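Local coordinates for protein orotidine-5-phosphate decarboxylase/orotate phosphoribosyltransferase, putative (Ompdcase-oprtase, putative) (Leishmania infantum, PDB 3QW3) that probably catalyses, through this decarboxylase domain of a bifunctional UMP synthase, the conversion of orotidine 5'-phosphate to UMP and carbon dioxide, the last step of de novo UMP synthesis, at residues A[12-17]-A[44-49]; A[25-30]-A[56-61]; A[95-100]-A[123-128]; A[154-159]-A[184-189]. One frame throughout, in Å; residues are numbered along the deposited sequence.

Contact 1 of 4, residues A[12-17]-A[44-49]; sequences KRSLLC and YAAAYK. With SO4 (sulfate ion), chain D.
The hydroxyl of S14 works in two directions where the chain enters a pair of parallel strands: it donates to the backbone of Y44 (OG to O, 2.7 Å) and accepts from the amide of L16. The second bond, L16 N to S14 OG at 3.0 Å and 165°, closes an ST turn. OG stands anti to the backbone N of S14 (chi1 -178°), which carries it across to Y44, whose O it reaches from above the plane of that peptide carbonyl. L16 O accepts A46 N at 2.7 Å and, more weakly, A47 N. One parallel bridge follows, C17 with A47, and C17 CA lies 3.4 Å from A47 O as a CA-H...O contact. On the same face C17 SG packs on the CB atoms of A47 and K49. These strands, 16-20 and 47-50, are linked through helix 27-41 as a beta-alpha-beta crossover of the TIM barrel. K49, bent at chi3 and chi4, carries NZ to O2 of a sulfate at 2.8 Å and also forms a salt bridge with D82. Two negatively charged partners thus hold NZ and fix the end of the bent lysine chain.

Contact 2 of 4, residues A[25-30]-A[56-61]; sequences KTAAAA and EFFGAE
F58 lays one face of its ring against the first turn of helix 27-41, and the peptide joining T26 to A27 supplies the opposing surface. A27 N and T26 C each stand 3.5 Å above the ring plane, displaced toward its rim. K25 O comes instead at the edge, near the plane, 3.4 Å from F58 CE1. F58 CB itself packs on A27 CB at 3.9 Å. From there CG turns anti to the carbonyl carbon of F58 (chi1 -64°), which lays the ring over the T26-A27 peptide and brings CE2, on one edge of the ring, to A30 CB, also at 3.9 Å. The opposite face is approached by F57 CD1, a neighbour in sequence.

The helix start is capped by T26, whose OG1 accepts A29 N at 3.2 Å; in the TIM barrel this is the helix that follows strand 16-20, and F58 belongs to the turn between helices 52-56 and 60-72. That turn is a type I beta turn from E56 to G59, and G59 leaves it with positive phi.

E61 approaches A27 from another direction, its CB 3.7 Å from A27 CB. Its carboxylate makes no direct bond to the helix: OE1 accepts from two waters, which in turn accept from A27 N and A28 N, two amides of the first turn. The first two residues of the beta turn face the second subunit: E56 forms a salt bridge with its R85, and F57 meets its H102 edge-to-face.

Contact 3 of 4, residues A[95-100]-A[123-128]; sequences YATSAF and MRYPDK
Residues 95-100 form helix, widening to a pi-type turn at 98-100, and face a non-regular segment whose type I beta turn runs from Y125 to K128; the closest CA pair is F100 with K128, 7.2 Å apart. F100 is gripped by both ends of that turn. Its edge points at the face of Y125 in a T-shaped pair, centroids 5.0 Å apart and planes at 62°, with F100 CD2 standing above the centre of the tyrosine ring. One face of F100 is taken by the aliphatic chain of K128: CB lies 3.6 Å from the ring centroid and only 8° off its normal, a clear CH-pi contact, and CG comes down on F100 CG at 3.5 Å. A bend at chi2 (-69°) folds the lysine over the ring, the two side chains running past one another in opposite senses.

The contact joins helix 89-102 of the TIM barrel to the loop that leads from helix 116-123 into strand 129-135. Beyond the ring, K128 NZ makes a weak bond to F100 O at 3.4 Å, and its stronger partner is A105 O, so the ammonium group bridges carbonyls near the end of the helix.

Farther up the helix, A96 CB rests 3.8 Å from Y125 CE1. The phenol of Y125 reaches T97 through a water, bound to Y125 OH at 2.6 Å and lying in the plane of the ring at its edge; T97 OG1 also bonds to D93 O. On another side of the helix, S98 pairs with E56 of the second subunit.

Contact 4 of 4, residues A[154-159]-A[184-189]; sequences LYEAVA and LARVRA
V187 sets its two methyl groups against helix 154-159 in the close-packed half of this contact: CG1 meets A159 CB at 3.9 Å, while CG2 meets Y155 CD2 at 3.7 Å. The split follows from chi1 of 178°, which sends CG1 anti to the backbone N and leaves CG2 beside it. The helix axes run 9.0 Å apart at their closest and cross at -33°, broadly side by side, as neighbouring helices on the outside of a TIM barrel do. V187 and A159 both also pack on L174 of strand 172-176, so this half seals the helices onto the barrel wall; V158 and Y155 pack on Y113 of the second subunit.

The other half is more polar and hydrated. R186 extends from CG to NE across E156 and Y155, with its CB near the plane of the tyrosine ring at the edge. The guanidinium offers NH1 to Y155 OH in a weak, bent bond of 3.3 Å, its plane turned 62° from the ring. E156 is held differently. Its OE1 lies 3.5 Å from R186 CD but 4.5 Å from R186 NE, too far for a salt bridge, and the carboxylate and guanidinium planes are again steeply inclined. A water links the carboxylate to the R186 backbone instead, donating to E156 OE1 at 2.6 Å and to R186 O, while OE2 accepts from Y153 N. R190 adds a long, weak ion pair to OE1. Both arginines therefore probably help to stabilise the negative charge of E156, R186 through space.

All four contacts lie in one TIM-barrel domain, and within the chain none touches another. Contact 1 is nearest the chain's centre, about 11 Å from it, and pairs neighbouring strands of the barrel sheet; the others lie among outer helices and loops. Contacts 1 and 2 alternate along the chain, since helix 27-41, which starts in contact 2, links the strands of contact 1; their centres are 26 Å apart. Contacts 2 and 3 approach to about 8 Å between nearest atoms, and they meet across the subunit interface, where T97 packs on F57 of the second subunit. Contact 4 also reaches that subunit, its centre 37 Å from that of contact 2. Among the four, contact 1 holds the bound sulfate, probably from the crystallisation liquor.

Contact 1 of 4, residues A[12-17]-A[44-49]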
# COMPACT_ATOMS: atom_id res chain seq x y z
N LYS A 12 1.51 -26.33 -15.41
CA LYS A 12 1.78 -27.64 -16.00
C LYS A 12 3.29 -27.90 -16.05
O LYS A 12 3.72 -29.06 -16.05
CB LYS A 12 1.19 -27.71 -17.41
CG LYS A 12 -0.33 -27.58 -17.45
CD LYS A 12 -0.78 -27.38 -18.89
CE LYS A 12 -2.28 -27.53 -19.04
NZ LYS A 12 -2.68 -27.24 -20.45
N ARG A 13 4.08 -26.83 -16.07
CA ARG A 13 5.53 -26.92 -16.19
C ARG A 13 6.29 -26.44 -14.96
O ARG A 13 7.38 -26.93 -14.67
CB ARG A 13 6.00 -26.14 -17.42
CG ARG A 13 5.58 -26.76 -18.75
CD ARG A 13 5.83 -25.81 -19.91
N SER A 14 5.72 -25.47 -14.24
CA SER A 14 6.48 -24.77 -13.20
C SER A 14 5.59 -24.06 -12.19
O SER A 14 4.51 -23.60 -12.54
CB SER A 14 7.39 -23.72 -13.84
OG SER A 14 8.16 -23.05 -12.86
N LEU A 15 6.07 -23.95 -10.95
CA LEU A 15 5.45 -23.08 -9.94
C LEU A 15 6.39 -21.94 -9.52
O LEU A 15 6.15 -21.27 -8.50
CB LEU A 15 5.02 -23.87 -8.71
CG LEU A 15 3.98 -24.98 -8.92
CD1 LEU A 15 3.64 -25.63 -7.58
CD2 LEU A 15 2.71 -24.45 -9.59
N LEU A 16 7.45 -21.74 -10.29
CA LEU A 16 8.47 -20.74 -9.95
C LEU A 16 8.07 -19.34 -10.41
O LEU A 16 7.81 -19.11 -11.59
CB LEU A 16 9.82 -21.14 -10.55
CG LEU A 16 11.00 -20.20 -10.30
CD1 LEU A 16 11.33 -20.14 -8.81
CD2 LEU A 16 12.21 -20.65 -11.11
N CYS A 17 8.03 -18.41 -9.46
CA CYS A 17 7.83 -16.99 -9.77
C CYS A 17 9.17 -16.29 -9.66
O CYS A 17 9.84 -16.40 -8.63
CB CYS A 17 6.83 -16.38 -8.79
SG CYS A 17 6.50 -14.62 -9.07
N TYR A 44 11.59 -21.62 -17.46
CA TYR A 44 11.25 -22.25 -16.18
C TYR A 44 10.39 -21.38 -15.27
O TYR A 44 10.17 -21.73 -14.11
CB TYR A 44 12.53 -22.70 -15.47
CG TYR A 44 13.30 -23.69 -16.31
CD1 TYR A 44 12.90 -25.02 -16.38
CD2 TYR A 44 14.39 -23.27 -17.08
CE1 TYR A 44 13.59 -25.93 -17.17
CE2 TYR A 44 15.08 -24.18 -17.88
CZ TYR A 44 14.67 -25.50 -17.92
OH TYR A 44 15.34 -26.41 -18.70
N ALA A 45 9.86 -20.28 -15.81
CA ALA A 45 9.09 -19.32 -15.01
C ALA A 45 7.58 -19.49 -15.19
O ALA A 45 7.10 -19.54 -16.33
CB ALA A 45 9.51 -17.90 -15.34
N ALA A 46 6.86 -19.59 -14.08
CA ALA A 46 5.40 -19.57 -14.08
C ALA A 46 4.87 -18.14 -14.07
O ALA A 46 3.77 -17.88 -14.54
CB ALA A 46 4.85 -20.33 -12.89
N ALA A 47 5.66 -17.22 -13.52
CA ALA A 47 5.28 -15.81 -13.43
C ALA A 47 6.52 -14.96 -13.22
O ALA A 47 7.57 -15.47 -12.82
CB ALA A 47 4.30 -15.59 -12.27
N TYR A 48 6.39 -13.67 -13.52
CA TYR A 48 7.38 -12.67 -13.10
C TYR A 48 6.74 -11.68 -12.13
O TYR A 48 5.55 -11.37 -12.24
CB TYR A 48 7.99 -11.94 -14.29
CG TYR A 48 8.95 -12.82 -15.05
CD1 TYR A 48 10.29 -12.90 -14.67
CD2 TYR A 48 8.51 -13.62 -16.11
CE1 TYR A 48 11.18 -13.74 -15.34
CE2 TYR A 48 9.39 -14.45 -16.78
CZ TYR A 48 10.71 -14.51 -16.40
OH TYR A 48 11.59 -15.34 -17.07
N LYS A 49 7.53 -11.22 -11.17
CA LYS A 49 7.06 -10.28 -10.15
C LYS A 49 7.95 -9.02 -10.07
O LYS A 49 8.91 -8.97 -9.29
CB LYS A 49 6.96 -10.97 -8.78
CG LYS A 49 6.28 -10.11 -7.70
CD LYS A 49 6.07 -10.85 -6.38
CE LYS A 49 7.37 -11.06 -5.58
NZ LYS A 49 8.01 -9.83 -5.07
S SO4 D . 9.74 -10.42 -1.76
O1 SO4 D . 9.24 -9.53 -0.71
O2 SO4 D . 8.62 -10.94 -2.53
O3 SO4 D . 10.65 -9.69 -2.64
O4 SO4 D . 10.46 -11.53 -1.14

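Contact 2 of 4, residues A[25-30]-A[56-61]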
# COMPACT_ATOMS: atom_id res chain seq x y z
N LYS A 25 21.72 1.07 -11.14
CA LYS A 25 21.69 2.44 -10.62
C LYS A 25 20.99 3.47 -11.52
O LYS A 25 20.78 4.61 -11.10
CB LYS A 25 23.11 2.89 -10.24
CG LYS A 25 23.42 2.80 -8.73
CD LYS A 25 22.86 1.53 -8.08
CE LYS A 25 22.55 1.72 -6.60
NZ LYS A 25 21.56 2.82 -6.35
N THR A 26 20.64 3.07 -12.73
CA THR A 26 19.83 3.90 -13.62
C THR A 26 18.65 3.09 -14.15
O THR A 26 18.70 1.85 -14.16
CB THR A 26 20.63 4.44 -14.83
OG1 THR A 26 21.09 3.34 -15.63
CG2 THR A 26 21.82 5.29 -14.38
N ALA A 27 17.60 3.78 -14.59
CA ALA A 27 16.44 3.13 -15.20
C ALA A 27 16.82 2.28 -16.42
O ALA A 27 16.39 1.14 -16.55
CB ALA A 27 15.39 4.16 -15.57
N ALA A 28 17.64 2.85 -17.31
CA ALA A 28 18.07 2.16 -18.53
C ALA A 28 18.82 0.87 -18.22
O ALA A 28 18.58 -0.16 -18.86
CB ALA A 28 18.91 3.08 -19.41
N ALA A 29 19.72 0.93 -17.25
CA ALA A 29 20.45 -0.25 -16.80
C ALA A 29 19.52 -1.28 -16.14
O ALA A 29 19.71 -2.49 -16.33
CB ALA A 29 21.59 0.13 -15.87
N ALA A 30 18.53 -0.80 -15.39
CA ALA A 30 17.54 -1.67 -14.74
C ALA A 30 16.76 -2.49 -15.75
O ALA A 30 16.54 -3.69 -15.55
CB ALA A 30 16.59 -0.86 -13.85
N GLU A 56 9.65 2.79 -9.17
CA GLU A 56 9.26 4.12 -8.71
C GLU A 56 10.49 4.95 -8.32
O GLU A 56 10.51 6.17 -8.53
CB GLU A 56 8.28 4.04 -7.53
CG GLU A 56 7.82 5.41 -7.04
CD GLU A 56 6.96 5.36 -5.79
OE1 GLU A 56 7.12 6.25 -4.92
OE2 GLU A 56 6.12 4.44 -5.67
N PHE A 57 11.50 4.28 -7.77
CA PHE A 57 12.76 4.90 -7.34
C PHE A 57 13.41 5.75 -8.43
O PHE A 57 13.97 6.81 -8.15
CB PHE A 57 13.73 3.82 -6.85
CG PHE A 57 15.06 4.34 -6.34
CD1 PHE A 57 16.11 4.59 -7.22
CD2 PHE A 57 15.26 4.54 -4.98
CE1 PHE A 57 17.34 5.07 -6.75
CE2 PHE A 57 16.49 5.01 -4.50
CZ PHE A 57 17.53 5.27 -5.39
N PHE A 58 13.32 5.30 -9.68
CA PHE A 58 13.94 6.01 -10.80
C PHE A 58 13.13 7.20 -11.32
O PHE A 58 13.52 7.83 -12.30
CB PHE A 58 14.28 5.04 -11.93
CG PHE A 58 15.31 4.02 -11.54
CD1 PHE A 58 16.61 4.41 -11.24
CD2 PHE A 58 14.98 2.68 -11.44
CE1 PHE A 58 17.57 3.48 -10.86
CE2 PHE A 58 15.93 1.73 -11.07
CZ PHE A 58 17.22 2.14 -10.78
N GLY A 59 12.01 7.49 -10.66
CA GLY A 59 11.22 8.67 -10.96
C GLY A 59 10.53 8.63 -12.30
O GLY A 59 9.88 7.64 -12.65
N ALA A 60 10.67 9.71 -13.07
CA ALA A 60 10.03 9.83 -14.38
C ALA A 60 10.35 8.62 -15.24
O ALA A 60 9.44 7.93 -15.71
CB ALA A 60 10.47 11.12 -15.07
N GLU A 61 11.64 8.34 -15.40
CA GLU A 61 12.10 7.22 -16.22
C GLU A 61 11.66 5.87 -15.69
O GLU A 61 11.60 4.89 -16.43
CB GLU A 61 13.62 7.26 -16.35
CG GLU A 61 14.15 8.41 -17.18
CD GLU A 61 15.57 8.18 -17.65
OE1 GLU A 61 16.47 8.00 -16.79
OE2 GLU A 61 15.80 8.17 -18.88
O HOH W 1 17.74 6.63 -14.36
O HOH W 2 18.50 5.78 -17.41

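Contact 3 of 4, residues A[95-100]-A[123-128]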
# COMPACT_ATOMS: atom_id res chain seq x y z
N TYR A 95 -5.28 3.13 -9.02
CA TYR A 95 -4.22 2.13 -8.87
C TYR A 95 -4.50 0.91 -9.77
O TYR A 95 -3.59 0.38 -10.40
CB TYR A 95 -4.11 1.64 -7.42
CG TYR A 95 -3.37 2.55 -6.45
CD1 TYR A 95 -3.90 2.79 -5.18
CD2 TYR A 95 -2.14 3.13 -6.77
CE1 TYR A 95 -3.23 3.59 -4.26
CE2 TYR A 95 -1.46 3.95 -5.85
CZ TYR A 95 -2.02 4.17 -4.60
OH TYR A 95 -1.38 4.95 -3.67
N ALA A 96 -5.76 0.49 -9.82
CA ALA A 96 -6.16 -0.69 -10.59
C ALA A 96 -5.98 -0.43 -12.08
O ALA A 96 -5.37 -1.24 -12.78
CB ALA A 96 -7.61 -1.11 -10.28
N THR A 97 -6.49 0.70 -12.55
CA THR A 97 -6.32 1.08 -13.95
C THR A 97 -4.84 1.17 -14.33
O THR A 97 -4.43 0.68 -15.39
CB THR A 97 -7.07 2.38 -14.29
OG1 THR A 97 -8.46 2.19 -14.02
CG2 THR A 97 -6.90 2.74 -15.76
N SER A 98 -4.05 1.80 -13.46
CA SER A 98 -2.62 1.91 -13.70
C SER A 98 -1.96 0.53 -13.87
O SER A 98 -1.26 0.30 -14.86
CB SER A 98 -1.95 2.67 -12.55
OG SER A 98 -0.54 2.63 -12.69
N ALA A 99 -2.20 -0.37 -12.93
CA ALA A 99 -1.55 -1.68 -12.92
C ALA A 99 -2.05 -2.58 -14.05
O ALA A 99 -1.25 -3.23 -14.72
CB ALA A 99 -1.76 -2.36 -11.59
N PHE A 100 -3.36 -2.61 -14.25
CA PHE A 100 -4.00 -3.60 -15.11
C PHE A 100 -4.13 -3.15 -16.57
O PHE A 100 -4.04 -3.97 -17.48
CB PHE A 100 -5.37 -3.98 -14.57
CG PHE A 100 -5.35 -4.69 -13.24
CD1 PHE A 100 -4.26 -5.47 -12.84
CD2 PHE A 100 -6.45 -4.60 -12.40
CE1 PHE A 100 -4.27 -6.12 -11.60
CE2 PHE A 100 -6.48 -5.25 -11.17
CZ PHE A 100 -5.38 -6.02 -10.76
N MET A 123 -10.55 -6.33 -7.48
CA MET A 123 -11.18 -7.64 -7.73
C MET A 123 -12.29 -7.61 -8.79
O MET A 123 -12.70 -8.67 -9.28
CB MET A 123 -11.71 -8.23 -6.42
CG MET A 123 -10.61 -8.51 -5.40
SD MET A 123 -11.22 -8.95 -3.77
CE MET A 123 -9.69 -9.26 -2.91
N ARG A 124 -12.75 -6.42 -9.15
CA ARG A 124 -13.82 -6.27 -10.14
C ARG A 124 -13.37 -6.60 -11.57
O ARG A 124 -14.19 -6.71 -12.49
CB ARG A 124 -14.47 -4.88 -10.06
CG ARG A 124 -13.53 -3.73 -10.33
CD ARG A 124 -14.21 -2.38 -10.09
NE ARG A 124 -15.26 -2.10 -11.08
CZ ARG A 124 -15.05 -1.56 -12.28
NH1 ARG A 124 -13.82 -1.24 -12.66
NH2 ARG A 124 -16.07 -1.34 -13.09
N TYR A 125 -12.05 -6.73 -11.77
CA TYR A 125 -11.48 -7.17 -13.04
C TYR A 125 -11.37 -8.69 -13.01
O TYR A 125 -10.43 -9.23 -12.43
CB TYR A 125 -10.07 -6.60 -13.23
CG TYR A 125 -9.93 -5.11 -13.48
CD1 TYR A 125 -10.17 -4.18 -12.47
CD2 TYR A 125 -9.49 -4.64 -14.72
CE1 TYR A 125 -10.01 -2.82 -12.70
CE2 TYR A 125 -9.33 -3.28 -14.96
CZ TYR A 125 -9.59 -2.37 -13.94
OH TYR A 125 -9.43 -1.03 -14.19
N PRO A 126 -12.32 -9.40 -13.66
CA PRO A 126 -12.32 -10.87 -13.56
C PRO A 126 -11.08 -11.53 -14.16
O PRO A 126 -10.68 -12.61 -13.73
CB PRO A 126 -13.58 -11.28 -14.35
CG PRO A 126 -14.40 -10.03 -14.46
CD PRO A 126 -13.41 -8.92 -14.53
N ASP A 127 -10.47 -10.86 -15.15
CA ASP A 127 -9.29 -11.37 -15.85
C ASP A 127 -7.97 -11.09 -15.11
O ASP A 127 -6.91 -11.57 -15.53
CB ASP A 127 -9.23 -10.81 -17.28
CG ASP A 127 -9.26 -9.28 -17.32
OD1 ASP A 127 -10.05 -8.66 -16.58
OD2 ASP A 127 -8.50 -8.70 -18.12
N LYS A 128 -8.05 -10.33 -14.02
CA LYS A 128 -6.89 -9.96 -13.22
C LYS A 128 -6.97 -10.57 -11.83
O LYS A 128 -8.06 -10.74 -11.29
CB LYS A 128 -6.76 -8.43 -13.12
CG LYS A 128 -6.79 -7.69 -14.46
CD LYS A 128 -5.54 -7.94 -15.30
CE LYS A 128 -5.66 -7.27 -16.66
NZ LYS A 128 -4.38 -7.39 -17.43
O HOH W 3 -10.41 0.72 -12.49

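Contact 4 of 4, residues A[154-159]-A[184-189]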
# COMPACT_ATOMS: atom_id res chain seq x y z
N LEU A 154 -5.34 -13.35 13.49
CA LEU A 154 -5.85 -12.39 12.51
C LEU A 154 -5.62 -12.87 11.07
O LEU A 154 -6.48 -12.71 10.21
CB LEU A 154 -5.24 -10.99 12.70
CG LEU A 154 -5.65 -9.93 11.67
CD1 LEU A 154 -7.14 -9.58 11.78
CD2 LEU A 154 -4.80 -8.66 11.75
N TYR A 155 -4.46 -13.48 10.82
CA TYR A 155 -4.16 -13.94 9.46
C TYR A 155 -5.10 -15.05 8.99
O TYR A 155 -5.42 -15.13 7.80
CB TYR A 155 -2.68 -14.31 9.27
CG TYR A 155 -2.19 -15.55 9.99
CD1 TYR A 155 -1.46 -15.44 11.17
CD2 TYR A 155 -2.40 -16.82 9.46
CE1 TYR A 155 -0.97 -16.57 11.82
CE2 TYR A 155 -1.92 -17.96 10.10
CZ TYR A 155 -1.21 -17.82 11.28
OH TYR A 155 -0.73 -18.93 11.93
N GLU A 156 -5.57 -15.87 9.92
CA GLU A 156 -6.58 -16.89 9.61
C GLU A 156 -7.92 -16.24 9.27
O GLU A 156 -8.63 -16.71 8.38
CB GLU A 156 -6.73 -17.88 10.76
CG GLU A 156 -5.52 -18.79 10.95
CD GLU A 156 -5.71 -19.76 12.11
OE1 GLU A 156 -6.00 -20.94 11.85
OE2 GLU A 156 -5.58 -19.32 13.28
N ALA A 157 -8.26 -15.16 9.98
CA ALA A 157 -9.48 -14.40 9.68
C ALA A 157 -9.44 -13.77 8.28
O ALA A 157 -10.45 -13.73 7.57
CB ALA A 157 -9.74 -13.34 10.74
N VAL A 158 -8.26 -13.29 7.88
CA VAL A 158 -8.05 -12.74 6.55
C VAL A 158 -8.22 -13.84 5.49
O VAL A 158 -8.90 -13.65 4.48
CB VAL A 158 -6.67 -12.06 6.44
CG1 VAL A 158 -6.34 -11.69 4.99
CG2 VAL A 158 -6.63 -10.82 7.34
N ALA A 159 -7.60 -15.00 5.75
CA ALA A 159 -7.70 -16.15 4.85
C ALA A 159 -9.15 -16.59 4.62
O ALA A 159 -9.54 -16.89 3.48
CB ALA A 159 -6.84 -17.31 5.36
N LEU A 184 1.53 -21.52 7.31
CA LEU A 184 1.15 -21.81 5.94
C LEU A 184 0.05 -22.89 5.89
O LEU A 184 -0.91 -22.76 5.13
CB LEU A 184 2.38 -22.25 5.14
CG LEU A 184 2.72 -21.61 3.79
CD1 LEU A 184 3.95 -22.29 3.20
CD2 LEU A 184 1.56 -21.69 2.82
N ALA A 185 0.19 -23.93 6.71
CA ALA A 185 -0.81 -24.99 6.79
C ALA A 185 -2.14 -24.49 7.36
O ALA A 185 -3.21 -24.92 6.92
CB ALA A 185 -0.29 -26.17 7.59
N ARG A 186 -2.07 -23.59 8.34
CA ARG A 186 -3.28 -22.98 8.90
C ARG A 186 -4.04 -22.22 7.82
O ARG A 186 -5.26 -22.31 7.72
CB ARG A 186 -2.95 -22.05 10.07
CG ARG A 186 -2.55 -22.77 11.35
CD ARG A 186 -2.71 -21.87 12.56
NE ARG A 186 -2.25 -22.52 13.78
CZ ARG A 186 -1.01 -22.43 14.27
NH1 ARG A 186 -0.09 -21.69 13.66
NH2 ARG A 186 -0.70 -23.07 15.38
N VAL A 187 -3.31 -21.47 7.00
CA VAL A 187 -3.92 -20.70 5.92
C VAL A 187 -4.57 -21.63 4.89
O VAL A 187 -5.71 -21.39 4.46
CB VAL A 187 -2.91 -19.72 5.28
CG1 VAL A 187 -3.55 -18.96 4.14
CG2 VAL A 187 -2.40 -18.75 6.34
N ARG A 188 -3.87 -22.70 4.51
CA ARG A 188 -4.43 -23.67 3.58
C ARG A 188 -5.71 -24.35 4.12
O ARG A 188 -6.61 -24.68 3.35
CB ARG A 188 -3.37 -24.71 3.17
CG ARG A 188 -3.83 -25.72 2.11
CD ARG A 188 -4.46 -25.04 0.89
NE ARG A 188 -3.47 -24.48 -0.02
CZ ARG A 188 -3.73 -23.54 -0.93
NH1 ARG A 188 -4.95 -23.02 -1.03
NH2 ARG A 188 -2.76 -23.12 -1.72
N ALA A 189 -5.78 -24.52 5.43
CA ALA A 189 -6.97 -25.08 6.08
C ALA A 189 -8.16 -24.12 6.00
O ALA A 189 -9.30 -24.56 5.82
CB ALA A 189 -6.68 -25.45 7.52
O HOH W 4 -6.51 -22.96 10.27